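Local coordinates for protein methylglyoxal reductase (NADPH-dependent) (Candida albicans SC5314, PDB 6KWS) that probably reduces methylglyoxal and related carbonyl compounds with NADPH, as an oxidoreductase of the dihydroflavonol-4-reductase subfamily built on a Rossmann fold, at residues I130-K135 with D147-S152; I13-V18 with Q201-E206; R267-S272 with K297-E302; E119-T124 with V185-S190; K257-L262 with D309-E314. The protein carries 1 engineered substitution. All blocks are in the same frame, centred on the assembly; numbering follows the deposited sequence.

Contact 1 (I130-K135 with D147-S152); sequences ISTASK and DWNEIS
Thr132 turns OG1 to the side of its own backbone N and opposite its carbonyl carbon (chi1 -51°), which aims the hydroxyl oxygen at the backbone of Glu150; Asn149, with CG swung opposite its backbone N (chi1 -175°), lays its amide along the chain at Ser131. The hydroxyl makes the direct hydrogen bond between the segments: Glu150 N donates to Thr132 OG1 over 2.9 Å, with 158° at the hydrogen. Asn149 OD1 serves two partners. It accepts from Ile151 N at 3.1 Å, an Asx turn whose donor stands above the carbonyl plane, and it accepts a hydrogen bond from a water at 2.7 Å. That water accepts in turn from Ala133 N (2.9 Å), bridging the first turn of helix 133-136 to the opposite loop. The other end of the amide, Asn149 ND2, bonds to Ala128 O. Farther out, Lys135 reaches across Asp147 at about a right angle and forms a salt bridge, NZ to OD2 at 3.1 Å, while Asp147 OD1 is held by Thr144 N. Ile130 rests its CG2 on Asp147 O at 3.3 Å. The two segments touch strand 142-143, whose Ile143 meets Ile130, Ser131 and Lys135, helix 160-181, whose Arg165 bonds to Ser131 OG, and strand 260-269, where Ile130 meets Leu262.

Contact 2 (I13-V18 with Q201-E206); sequences IAQHVV and QSFGSE
His16 offers one face of its imidazole to Ser202, whose OG stands 3.2 Å above the ring plane, over its centre. The ring belongs to helix 12-23, the first helix of the Rossmann fold, which follows strand 3-7 and carries Ile13 of the NADPH site; no NADPH is bound in this model. Ser202 CB adds a CH-pi contact, 4.1 Å from the ring centroid and 15° off the normal. His16 places its ring there by setting CG beside the backbone N (chi1 -81°), and NE2 is bonded to Pro200 O, which probably helps fix how the imidazole is turned. One residue earlier, Gln15 has its CB 3.3 Å from Ser202 OG and runs on extended to the far end of the loop. Glu206 OE1 is taken by His40, and Phe203 packs edge-to-face on Phe45, so the loop also leans on the region of helix 35-44. The Gln15 amide is shared: NE2 gives a weak bond to Thr10 O and another weak one to Glu206 OE2 at 3.5 Å, whereas OE1 lies at the edge of the Phe203 ring, in its plane, 3.5 Å from CD2.

Contact 3 (R267-S272 with K297-E302); sequences RFTSQS and KSVIAE
Ser272 OG accepts from Thr269 N at 3.1 Å, nearly straight at 170°, and also has a weak bond with Asp296 at the start of helix 295-303. With the weak bond from Gln271 N to Thr269 OG1, this makes a capping box at the point where strand 260-269 passes into helix 270-280. The same Thr269 joins the apolar contact with helix 295-303. Its hydroxyl sits between its backbone N and carbonyl carbon (chi1 84°), a placement that serves the cap and leaves CG2 to face the opposing helix, 3.8 Å from Ile300 CG1. Ile300 carries the helix side of the contact: it meets Arg267 and Thr269 at a slant, and its CG2 rests 3.6 Å from Arg267 CB. Val299 CG1 adds a looser touch on Thr269 CG2 at 4.1 Å. Only the aliphatic base of Arg267 takes part; its guanidinium turns off to a salt bridge with Glu136 and a bond to Ala305 O. Between Arg267 and Thr269, Phe268 points to the other side of the strand and meets Phe198 edge-to-face. Strand 267-269 and helix 297-302 run at 125°, their axes 8.3 Å apart, and Ile300 CD1 reaches within 4.1 Å of Phe268 CA.

Contact 4 (E119-T124 with V185-S190); sequences EKVVIT and VKFSLS
Val121 is the apolar centre, with one methyl for each of two partners: CG2 lies over a face of the Phe187 ring, 3.4 Å from CD1, and CG1 meets Leu189 CD1 at 3.6 Å. The branches part because CG1 stands opposite the backbone N (chi1 174°) while CG2 lies beside it. Leu189 CD1 also touches Ile123 CD1 at 3.7 Å, so a single methyl fills the step between two residues on the same side of strand 120-124. Val185 CG1 of the same segment as Phe187 lies over the centre of the opposite face of its ring, which also packs on Leu108 and Ile111 of helix 92-114 and on Ile179 of helix 160-181. Around this core the strands pair in parallel, soundly at Val122 with Ser190: Ser190 N donates to Val121 O at 2.8 Å, and Ile123 N donates to Ser190 O at 3.0 Å. Toward the start of the strands the pairing is looser: the bond from Val121 N to Ser188 O is weak, but Glu119 O still accepts from Ser188 N at 3.1 Å, and more weakly from Ser188 OG. On the opposite face of the sheet, Ser190 OG is bonded to Ala256 O. Neighbouring parallel strands joined by a connection that includes helix 160-181, with that helix packed on one face, form the beta-alpha-beta arrangement of the Rossmann fold.

Contact 5 (K257-L262 with D309-E314); sequences KNQRIL and DTKSRE
Strand 260-269, which runs parallel to strand 188-194 and antiparallel to strand 234-239 in the main sheet, is met near its start by helix 310-316; the short segments, strand 260-262 and helix 310-314, cross nearly at right angles (99°, axes 7.2 Å apart). Ser312 makes the join. Its OG is set beside its own backbone N (chi1 -67°) and accepts from Leu262 N at 2.8 Å, with 145° at the hydrogen; it also bonds to Glu145, so one small hydroxyl ties together strand, helix and a loop. Ser312 CB lies 3.3 Å from Leu262 O, and Ile261 CG2 packs against the same side chain at 3.8 Å from CB. At the outer end, Lys311 folds back through bends in its chain and brings NZ to 3.0 Å from Gln259 OE1. Gln259 bends at chi2 to meet it, while its NE2 makes a weak bond to Lys257 O. On the helix side, Asp309 is in a salt bridge with Arg313, one turn on. Arg260 leaves the contact: its guanidinium goes to Glu172 in a salt bridge, to the carbonyls of Glu145 and Asp147 and, as a cation-pi partner, to Trp148. The buried Ser312 hydroxyl thus has partners on two sides, Leu262 N, from which it accepts, and Glu145 OE1, so this polar group is satisfied where helix meets strand.

Overall arrangement
From the N terminus, helix 12-23 opens the longest loop, which contact 2 closes when the chain returns after strand 196-198. Contact 4 is nested within it, pairing neighbouring strands of the main sheet, and contact 1 is nested inside contact 4, joining the start of helix 133-136 to the loop after strand 142-143. Contact 5 opens beyond contact 2 and returns through helix 310-316; contact 3 lies inside it and uses the later part of the same strand, 260-269. Contacts 1 and 5 touch through Arg260 and Leu262, and contacts 4 and 5 through Lys257 and Gln259. Contacts 3 and 4 lie on opposite sides of the chain's centre, their centres about 36 Å apart.

Contact 1 (I130-K135 with D147-S152)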
# COMPACT_ATOMS: atom_id res chain seq x y z
N ILE A 130 10.36 1.59 -7.39
CA ILE A 130 11.75 1.36 -7.09
C ILE A 130 12.43 0.45 -8.12
O ILE A 130 13.57 0.69 -8.50
CB ILE A 130 11.89 0.78 -5.67
CG1 ILE A 130 11.39 1.79 -4.63
CG2 ILE A 130 13.33 0.44 -5.42
CD1 ILE A 130 11.77 1.45 -3.19
N SER A 131 11.75 -0.59 -8.60
CA SER A 131 12.44 -1.68 -9.29
C SER A 131 12.12 -1.68 -10.78
O SER A 131 10.95 -1.79 -11.19
CB SER A 131 12.10 -3.02 -8.65
OG SER A 131 10.76 -3.37 -8.86
N THR A 132 13.17 -1.59 -11.59
CA THR A 132 13.07 -1.83 -13.03
C THR A 132 12.91 -3.33 -13.29
O THR A 132 13.61 -4.15 -12.69
CB THR A 132 14.33 -1.28 -13.71
OG1 THR A 132 14.56 0.07 -13.29
CG2 THR A 132 14.20 -1.31 -15.19
N ALA A 133 11.98 -3.69 -14.18
CA ALA A 133 11.70 -5.10 -14.42
C ALA A 133 12.97 -5.90 -14.70
O ALA A 133 13.16 -6.99 -14.16
CB ALA A 133 10.71 -5.26 -15.58
N SER A 134 13.86 -5.36 -15.55
CA SER A 134 15.07 -6.11 -15.89
C SER A 134 15.96 -6.33 -14.66
O SER A 134 16.64 -7.36 -14.56
CB SER A 134 15.86 -5.40 -16.98
OG SER A 134 16.64 -4.35 -16.40
N LYS A 135 15.96 -5.38 -13.73
CA LYS A 135 16.76 -5.56 -12.52
C LYS A 135 16.13 -6.55 -11.55
O LYS A 135 16.84 -7.40 -10.99
CB LYS A 135 16.97 -4.21 -11.83
CG LYS A 135 18.40 -3.98 -11.48
CD LYS A 135 18.59 -3.59 -10.05
CE LYS A 135 19.16 -2.18 -10.00
NZ LYS A 135 20.47 -2.14 -9.33
N ASP A 147 17.20 3.05 -5.83
CA ASP A 147 16.84 2.59 -7.17
C ASP A 147 15.47 3.13 -7.59
O ASP A 147 14.54 3.22 -6.79
CB ASP A 147 16.83 1.07 -7.21
CG ASP A 147 18.24 0.48 -7.21
OD1 ASP A 147 18.82 0.27 -6.11
OD2 ASP A 147 18.76 0.25 -8.32
N TRP A 148 15.36 3.50 -8.86
CA TRP A 148 14.10 3.95 -9.44
C TRP A 148 13.71 3.04 -10.59
O TRP A 148 14.57 2.57 -11.33
CB TRP A 148 14.20 5.40 -9.94
CG TRP A 148 13.95 6.39 -8.88
CD1 TRP A 148 14.84 6.87 -7.96
CD2 TRP A 148 12.69 7.00 -8.58
NE1 TRP A 148 14.21 7.76 -7.11
CE2 TRP A 148 12.89 7.86 -7.48
CE3 TRP A 148 11.41 6.91 -9.14
CZ2 TRP A 148 11.86 8.63 -6.93
CZ3 TRP A 148 10.39 7.68 -8.59
CH2 TRP A 148 10.62 8.53 -7.50
N ASN A 149 12.41 2.79 -10.73
CA ASN A 149 11.92 2.09 -11.91
C ASN A 149 12.27 2.94 -13.13
O ASN A 149 11.77 4.07 -13.27
CB ASN A 149 10.42 1.80 -11.81
CG ASN A 149 9.88 0.96 -12.98
OD1 ASN A 149 10.57 0.71 -13.97
ND2 ASN A 149 8.62 0.53 -12.87
N GLU A 150 13.13 2.44 -14.00
CA GLU A 150 13.56 3.30 -15.10
C GLU A 150 12.67 3.18 -16.33
O GLU A 150 13.05 3.65 -17.40
CB GLU A 150 15.05 3.02 -15.45
CG GLU A 150 16.00 3.57 -14.36
CD GLU A 150 16.05 5.11 -14.28
OE1 GLU A 150 16.84 5.76 -15.03
OE2 GLU A 150 15.25 5.67 -13.48
N ILE A 151 11.44 2.66 -16.17
CA ILE A 151 10.56 2.53 -17.32
C ILE A 151 10.25 3.91 -17.89
O ILE A 151 10.07 4.89 -17.16
CB ILE A 151 9.28 1.77 -16.93
CG1 ILE A 151 8.36 1.60 -18.16
CG2 ILE A 151 8.54 2.48 -15.81
CD1 ILE A 151 7.15 0.64 -17.95
N SER A 152 10.22 4.01 -19.22
CA SER A 152 9.84 5.25 -19.86
C SER A 152 8.32 5.46 -19.88
O SER A 152 7.52 4.52 -19.80
CB SER A 152 10.35 5.28 -21.29
OG SER A 152 9.60 4.38 -22.07
O HOH W 1 10.40 -1.53 -15.39

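Contact 2 (I13-V18 with Q201-E206)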
# COMPACT_ATOMS: atom_id res chain seq x y z
N ILE A 13 -4.90 -0.65 3.35
CA ILE A 13 -3.87 -0.16 4.26
C ILE A 13 -4.45 0.88 5.20
O ILE A 13 -4.13 0.92 6.39
CB ILE A 13 -2.68 0.40 3.48
CG1 ILE A 13 -2.07 -0.65 2.54
CG2 ILE A 13 -1.67 0.96 4.41
CD1 ILE A 13 -0.97 -0.08 1.62
N ALA A 14 -5.35 1.74 4.69
CA ALA A 14 -5.74 2.93 5.44
C ALA A 14 -6.47 2.58 6.72
O ALA A 14 -6.14 3.10 7.80
CB ALA A 14 -6.58 3.85 4.56
N GLN A 15 -7.47 1.70 6.63
CA GLN A 15 -8.18 1.26 7.83
C GLN A 15 -7.20 0.82 8.91
O GLN A 15 -7.41 1.09 10.10
CB GLN A 15 -9.15 0.13 7.48
CG GLN A 15 -10.24 0.54 6.50
CD GLN A 15 -11.50 -0.31 6.62
OE1 GLN A 15 -11.59 -1.21 7.47
NE2 GLN A 15 -12.48 -0.04 5.78
N HIS A 16 -6.13 0.15 8.52
CA HIS A 16 -5.15 -0.29 9.50
C HIS A 16 -4.40 0.89 10.10
O HIS A 16 -4.20 0.95 11.33
CB HIS A 16 -4.19 -1.28 8.85
CG HIS A 16 -4.73 -2.67 8.77
ND1 HIS A 16 -4.93 -3.46 9.88
CD2 HIS A 16 -5.13 -3.41 7.70
CE1 HIS A 16 -5.42 -4.63 9.51
NE2 HIS A 16 -5.56 -4.62 8.19
N VAL A 17 -4.02 1.86 9.27
CA VAL A 17 -3.42 3.08 9.78
C VAL A 17 -4.36 3.76 10.77
O VAL A 17 -3.95 4.18 11.87
CB VAL A 17 -3.06 4.01 8.61
CG1 VAL A 17 -2.79 5.43 9.10
CG2 VAL A 17 -1.85 3.45 7.84
N VAL A 18 -5.64 3.85 10.41
CA VAL A 18 -6.61 4.51 11.27
C VAL A 18 -6.69 3.83 12.62
O VAL A 18 -6.62 4.48 13.68
CB VAL A 18 -7.99 4.55 10.57
CG1 VAL A 18 -9.09 4.88 11.56
CG2 VAL A 18 -7.97 5.59 9.46
N GLN A 201 -7.83 -8.00 6.46
CA GLN A 201 -8.48 -6.70 6.62
C GLN A 201 -8.71 -6.35 8.09
O GLN A 201 -8.79 -7.21 8.96
CB GLN A 201 -9.81 -6.69 5.88
CG GLN A 201 -9.72 -7.26 4.50
CD GLN A 201 -10.58 -6.52 3.54
OE1 GLN A 201 -11.77 -6.81 3.41
NE2 GLN A 201 -9.98 -5.55 2.85
N SER A 202 -8.83 -5.05 8.36
CA SER A 202 -9.01 -4.63 9.75
C SER A 202 -10.25 -5.24 10.36
O SER A 202 -10.33 -5.41 11.59
CB SER A 202 -9.07 -3.11 9.85
OG SER A 202 -8.05 -2.49 9.09
N PHE A 203 -11.22 -5.60 9.53
CA PHE A 203 -12.52 -6.06 9.98
C PHE A 203 -12.96 -7.20 9.08
O PHE A 203 -12.88 -7.11 7.85
CB PHE A 203 -13.52 -4.90 9.95
CG PHE A 203 -13.16 -3.78 10.91
CD1 PHE A 203 -13.46 -3.89 12.26
CD2 PHE A 203 -12.46 -2.66 10.48
CE1 PHE A 203 -13.12 -2.88 13.16
CE2 PHE A 203 -12.10 -1.65 11.37
CZ PHE A 203 -12.43 -1.76 12.71
N GLY A 204 -13.38 -8.30 9.71
CA GLY A 204 -13.91 -9.43 8.97
C GLY A 204 -15.17 -9.11 8.20
O GLY A 204 -15.47 -9.79 7.22
N SER A 205 -15.90 -8.08 8.63
CA SER A 205 -17.09 -7.64 7.91
C SER A 205 -16.80 -7.41 6.43
O SER A 205 -17.61 -7.76 5.56
CB SER A 205 -17.63 -6.36 8.54
OG SER A 205 -17.48 -6.38 9.96
N GLU A 206 -15.63 -6.85 6.14
CA GLU A 206 -15.31 -6.30 4.82
C GLU A 206 -15.12 -7.36 3.74
O GLU A 206 -15.07 -6.99 2.55
CB GLU A 206 -14.06 -5.43 4.94
CG GLU A 206 -14.14 -4.27 5.96
CD GLU A 206 -15.29 -3.28 5.66
OE1 GLU A 206 -16.43 -3.59 6.05
OE2 GLU A 206 -15.05 -2.23 5.01

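Contact 3 (R267-S272 with K297-E302)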
# COMPACT_ATOMS: atom_id res chain seq x y z
N ARG A 267 10.33 -12.76 0.09
CA ARG A 267 10.01 -13.17 -1.27
C ARG A 267 9.02 -14.32 -1.22
O ARG A 267 8.96 -15.08 -0.25
CB ARG A 267 11.29 -13.57 -2.01
CG ARG A 267 12.26 -12.44 -2.23
CD ARG A 267 11.62 -11.33 -3.05
NE ARG A 267 12.61 -10.63 -3.88
CZ ARG A 267 12.31 -9.88 -4.94
NH1 ARG A 267 11.04 -9.72 -5.31
NH2 ARG A 267 13.28 -9.29 -5.63
N PHE A 268 8.21 -14.43 -2.27
CA PHE A 268 7.29 -15.56 -2.37
C PHE A 268 7.13 -15.96 -3.83
O PHE A 268 7.32 -15.14 -4.74
CB PHE A 268 5.90 -15.22 -1.81
CG PHE A 268 5.08 -14.39 -2.74
CD1 PHE A 268 5.28 -13.02 -2.82
CD2 PHE A 268 4.14 -14.97 -3.57
CE1 PHE A 268 4.55 -12.23 -3.71
CE2 PHE A 268 3.41 -14.21 -4.45
CZ PHE A 268 3.61 -12.84 -4.53
N THR A 269 6.75 -17.22 -4.03
CA THR A 269 6.06 -17.64 -5.24
C THR A 269 4.72 -18.25 -4.84
O THR A 269 4.44 -18.46 -3.66
CB THR A 269 6.86 -18.65 -6.06
OG1 THR A 269 6.63 -19.97 -5.53
CG2 THR A 269 8.33 -18.32 -6.03
N SER A 270 3.87 -18.52 -5.83
CA SER A 270 2.58 -19.11 -5.51
C SER A 270 2.75 -20.43 -4.79
O SER A 270 1.94 -20.77 -3.92
CB SER A 270 1.75 -19.31 -6.77
OG SER A 270 1.26 -18.06 -7.20
N GLN A 271 3.80 -21.18 -5.13
CA GLN A 271 4.04 -22.43 -4.42
C GLN A 271 4.31 -22.18 -2.94
O GLN A 271 3.94 -23.00 -2.09
CB GLN A 271 5.20 -23.18 -5.08
CG GLN A 271 5.49 -24.52 -4.45
CD GLN A 271 4.44 -25.56 -4.76
OE1 GLN A 271 4.18 -25.89 -5.93
NE2 GLN A 271 3.83 -26.11 -3.71
N SER A 272 4.94 -21.05 -2.61
CA SER A 272 5.13 -20.72 -1.20
C SER A 272 3.80 -20.67 -0.49
O SER A 272 3.66 -21.19 0.63
CB SER A 272 5.84 -19.37 -1.08
OG SER A 272 7.03 -19.37 -1.83
N LYS A 297 11.92 -22.13 -3.24
CA LYS A 297 13.23 -21.68 -2.78
C LYS A 297 14.24 -21.60 -3.93
O LYS A 297 15.01 -20.63 -4.02
CB LYS A 297 13.77 -22.56 -1.65
CG LYS A 297 12.98 -22.36 -0.33
CD LYS A 297 12.60 -20.86 -0.13
CE LYS A 297 11.49 -20.63 0.94
NZ LYS A 297 10.71 -19.32 0.79
N SER A 298 14.24 -22.59 -4.82
CA SER A 298 15.15 -22.51 -5.97
C SER A 298 14.71 -21.42 -6.94
O SER A 298 15.57 -20.75 -7.53
CB SER A 298 15.26 -23.85 -6.69
OG SER A 298 15.71 -24.85 -5.79
N VAL A 299 13.41 -21.22 -7.11
CA VAL A 299 12.94 -20.20 -8.05
C VAL A 299 13.29 -18.79 -7.55
O VAL A 299 13.74 -17.94 -8.32
CB VAL A 299 11.43 -20.35 -8.31
CG1 VAL A 299 10.90 -19.19 -9.14
CG2 VAL A 299 11.16 -21.65 -9.04
N ILE A 300 13.08 -18.53 -6.25
CA ILE A 300 13.44 -17.23 -5.69
C ILE A 300 14.95 -17.03 -5.74
O ILE A 300 15.44 -15.94 -6.06
CB ILE A 300 12.92 -17.13 -4.25
CG1 ILE A 300 11.39 -17.07 -4.23
CG2 ILE A 300 13.50 -15.94 -3.52
CD1 ILE A 300 10.80 -17.55 -2.90
N ALA A 301 15.71 -18.07 -5.39
CA ALA A 301 17.15 -17.97 -5.44
C ALA A 301 17.64 -17.71 -6.86
O ALA A 301 18.59 -16.96 -7.07
CB ALA A 301 17.78 -19.25 -4.89
N GLU A 302 16.97 -18.30 -7.85
CA GLU A 302 17.49 -18.31 -9.21
C GLU A 302 17.06 -17.12 -10.05
O GLU A 302 17.72 -16.84 -11.05
CB GLU A 302 17.06 -19.59 -9.94
CG GLU A 302 18.07 -20.72 -9.84
CD GLU A 302 17.45 -22.11 -10.00
OE1 GLU A 302 16.29 -22.21 -10.46
OE2 GLU A 302 18.15 -23.09 -9.67

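Contact 4 (E119-T124 with V185-S190)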
# COMPACT_ATOMS: atom_id res chain seq x y z
N GLU A 119 2.99 19.92 8.76
CA GLU A 119 4.44 19.85 8.86
C GLU A 119 5.02 18.56 8.31
O GLU A 119 6.21 18.54 7.95
CB GLU A 119 4.86 20.00 10.32
CG GLU A 119 4.48 21.34 10.90
CD GLU A 119 4.05 21.27 12.37
OE1 GLU A 119 4.53 20.38 13.11
OE2 GLU A 119 3.22 22.12 12.78
N LYS A 120 4.23 17.49 8.22
CA LYS A 120 4.72 16.22 7.71
C LYS A 120 3.67 15.67 6.76
O LYS A 120 2.47 15.78 7.00
CB LYS A 120 5.04 15.24 8.85
CG LYS A 120 6.45 15.47 9.42
CD LYS A 120 6.58 14.91 10.83
CE LYS A 120 7.89 15.31 11.50
NZ LYS A 120 8.93 14.29 11.22
N VAL A 121 4.14 15.10 5.65
CA VAL A 121 3.29 14.50 4.64
C VAL A 121 3.83 13.12 4.33
O VAL A 121 5.03 12.98 4.04
CB VAL A 121 3.23 15.37 3.37
CG1 VAL A 121 2.46 14.66 2.28
CG2 VAL A 121 2.59 16.71 3.69
N VAL A 122 2.97 12.11 4.39
CA VAL A 122 3.36 10.75 4.02
C VAL A 122 2.48 10.26 2.87
O VAL A 122 1.25 10.34 2.95
CB VAL A 122 3.28 9.79 5.22
CG1 VAL A 122 3.84 8.42 4.83
CG2 VAL A 122 4.02 10.39 6.41
N ILE A 123 3.11 9.76 1.81
CA ILE A 123 2.41 9.27 0.63
C ILE A 123 2.71 7.80 0.44
O ILE A 123 3.86 7.37 0.56
CB ILE A 123 2.80 10.05 -0.65
CG1 ILE A 123 2.34 11.50 -0.54
CG2 ILE A 123 2.17 9.41 -1.86
CD1 ILE A 123 2.69 12.31 -1.75
N THR A 124 1.68 7.02 0.13
CA THR A 124 1.89 5.62 -0.21
C THR A 124 2.34 5.53 -1.65
O THR A 124 1.60 5.92 -2.56
CB THR A 124 0.62 4.80 -0.03
OG1 THR A 124 -0.03 5.20 1.17
CG2 THR A 124 0.98 3.32 0.05
N VAL A 185 8.37 25.63 0.77
CA VAL A 185 7.69 24.40 1.18
C VAL A 185 7.88 24.17 2.67
O VAL A 185 9.00 23.99 3.15
CB VAL A 185 8.21 23.20 0.38
CG1 VAL A 185 7.51 21.94 0.83
CG2 VAL A 185 8.01 23.45 -1.11
N LYS A 186 6.76 24.16 3.41
CA LYS A 186 6.81 24.13 4.87
C LYS A 186 6.82 22.72 5.44
O LYS A 186 7.18 22.54 6.61
CB LYS A 186 5.63 24.91 5.45
CG LYS A 186 5.65 26.41 5.14
CD LYS A 186 4.45 27.14 5.76
CE LYS A 186 3.37 27.49 4.72
NZ LYS A 186 1.96 27.50 5.28
N PHE A 187 6.46 21.71 4.66
CA PHE A 187 6.37 20.35 5.18
C PHE A 187 7.47 19.48 4.60
O PHE A 187 7.93 19.70 3.48
CB PHE A 187 5.01 19.72 4.87
CG PHE A 187 4.61 19.78 3.42
CD1 PHE A 187 5.02 18.79 2.53
CD2 PHE A 187 3.82 20.80 2.95
CE1 PHE A 187 4.64 18.84 1.19
CE2 PHE A 187 3.45 20.86 1.62
CZ PHE A 187 3.85 19.88 0.74
N SER A 188 7.86 18.48 5.37
CA SER A 188 8.67 17.40 4.83
C SER A 188 7.75 16.42 4.11
O SER A 188 6.52 16.52 4.16
CB SER A 188 9.46 16.71 5.93
OG SER A 188 8.62 16.44 7.03
N LEU A 189 8.37 15.47 3.41
CA LEU A 189 7.62 14.43 2.71
C LEU A 189 8.34 13.10 2.85
O LEU A 189 9.55 13.02 2.64
CB LEU A 189 7.43 14.77 1.24
CG LEU A 189 6.80 13.66 0.41
CD1 LEU A 189 5.33 13.90 0.29
CD2 LEU A 189 7.43 13.61 -0.96
N SER A 190 7.60 12.07 3.22
CA SER A 190 8.12 10.72 3.23
C SER A 190 7.28 9.83 2.32
O SER A 190 6.13 10.14 1.97
CB SER A 190 8.15 10.13 4.64
OG SER A 190 9.05 10.86 5.45

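Contact 5 (K257-L262 with D309-E314)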
# COMPACT_ATOMS: atom_id res chain seq x y z
N LYS A 257 12.18 12.04 7.51
CA LYS A 257 11.89 13.15 6.60
C LYS A 257 12.69 13.04 5.31
O LYS A 257 13.90 12.80 5.34
CB LYS A 257 12.20 14.49 7.28
CG LYS A 257 11.70 14.59 8.70
CD LYS A 257 12.17 15.85 9.40
CE LYS A 257 11.06 16.90 9.41
NZ LYS A 257 11.45 18.15 10.14
N ASN A 258 12.00 13.25 4.19
CA ASN A 258 12.61 13.18 2.86
C ASN A 258 13.24 11.82 2.59
O ASN A 258 14.23 11.72 1.86
CB ASN A 258 13.61 14.32 2.64
CG ASN A 258 12.92 15.68 2.55
OD1 ASN A 258 12.24 15.99 1.55
ND2 ASN A 258 13.02 16.47 3.63
N GLN A 259 12.67 10.77 3.18
CA GLN A 259 13.09 9.40 2.93
C GLN A 259 12.06 8.68 2.07
O GLN A 259 10.86 8.97 2.14
CB GLN A 259 13.30 8.63 4.24
CG GLN A 259 14.42 9.16 5.12
CD GLN A 259 15.72 9.38 4.37
OE1 GLN A 259 16.17 8.53 3.62
NE2 GLN A 259 16.30 10.56 4.54
N ARG A 260 12.56 7.76 1.24
CA ARG A 260 11.75 6.72 0.61
C ARG A 260 11.95 5.44 1.40
O ARG A 260 13.07 4.93 1.47
CB ARG A 260 12.16 6.48 -0.83
CG ARG A 260 12.04 7.63 -1.75
CD ARG A 260 12.68 7.19 -3.04
NE ARG A 260 11.73 6.60 -3.98
CZ ARG A 260 12.06 5.69 -4.89
NH1 ARG A 260 13.32 5.25 -4.97
NH2 ARG A 260 11.14 5.22 -5.73
N ILE A 261 10.89 4.91 1.99
CA ILE A 261 11.01 3.77 2.87
C ILE A 261 10.49 2.54 2.13
O ILE A 261 9.31 2.47 1.77
CB ILE A 261 10.29 4.00 4.21
CG1 ILE A 261 11.01 5.09 4.99
CG2 ILE A 261 10.40 2.80 5.06
CD1 ILE A 261 10.11 6.18 5.48
N LEU A 262 11.38 1.59 1.89
CA LEU A 262 11.00 0.34 1.24
C LEU A 262 10.36 -0.59 2.26
O LEU A 262 10.92 -0.84 3.34
CB LEU A 262 12.23 -0.28 0.59
CG LEU A 262 12.12 -1.08 -0.70
CD1 LEU A 262 13.53 -1.43 -1.24
CD2 LEU A 262 11.33 -2.34 -0.43
N ASP A 309 16.67 -3.68 2.09
CA ASP A 309 15.93 -2.67 2.82
C ASP A 309 16.54 -2.39 4.20
O ASP A 309 15.82 -1.97 5.11
CB ASP A 309 14.45 -3.06 2.94
CG ASP A 309 14.22 -4.37 3.71
OD1 ASP A 309 15.04 -5.31 3.60
OD2 ASP A 309 13.18 -4.47 4.41
N THR A 310 17.86 -2.57 4.35
CA THR A 310 18.51 -2.36 5.64
C THR A 310 18.18 -0.99 6.22
O THR A 310 17.72 -0.88 7.36
CB THR A 310 20.03 -2.53 5.49
OG1 THR A 310 20.29 -3.66 4.66
CG2 THR A 310 20.67 -2.78 6.83
N LYS A 311 18.38 0.07 5.44
CA LYS A 311 18.17 1.42 5.95
C LYS A 311 16.71 1.65 6.32
O LYS A 311 16.41 2.27 7.35
CB LYS A 311 18.67 2.43 4.93
CG LYS A 311 18.22 3.85 5.17
CD LYS A 311 17.04 4.22 4.25
CE LYS A 311 16.93 5.72 4.17
NZ LYS A 311 16.94 6.36 5.54
N SER A 312 15.78 1.14 5.51
CA SER A 312 14.37 1.22 5.86
C SER A 312 14.08 0.47 7.16
O SER A 312 13.36 0.97 8.03
CB SER A 312 13.51 0.68 4.72
OG SER A 312 13.59 1.52 3.58
N ARG A 313 14.64 -0.73 7.32
CA ARG A 313 14.44 -1.47 8.56
C ARG A 313 15.05 -0.77 9.77
O ARG A 313 14.50 -0.86 10.88
CB ARG A 313 15.02 -2.86 8.43
CG ARG A 313 14.46 -3.58 7.26
CD ARG A 313 13.66 -4.76 7.60
NE ARG A 313 13.79 -5.77 6.56
CZ ARG A 313 13.24 -6.98 6.57
NH1 ARG A 313 12.53 -7.34 7.61
NH2 ARG A 313 13.42 -7.79 5.55
N GLU A 314 16.20 -0.12 9.59
CA GLU A 314 16.74 0.69 10.68
C GLU A 314 15.84 1.86 10.98
O GLU A 314 15.65 2.23 12.15
CB GLU A 314 18.15 1.19 10.33
CG GLU A 314 19.19 0.10 10.08
CD GLU A 314 20.59 0.69 9.85
OE1 GLU A 314 20.74 1.94 9.76
OE2 GLU A 314 21.55 -0.11 9.74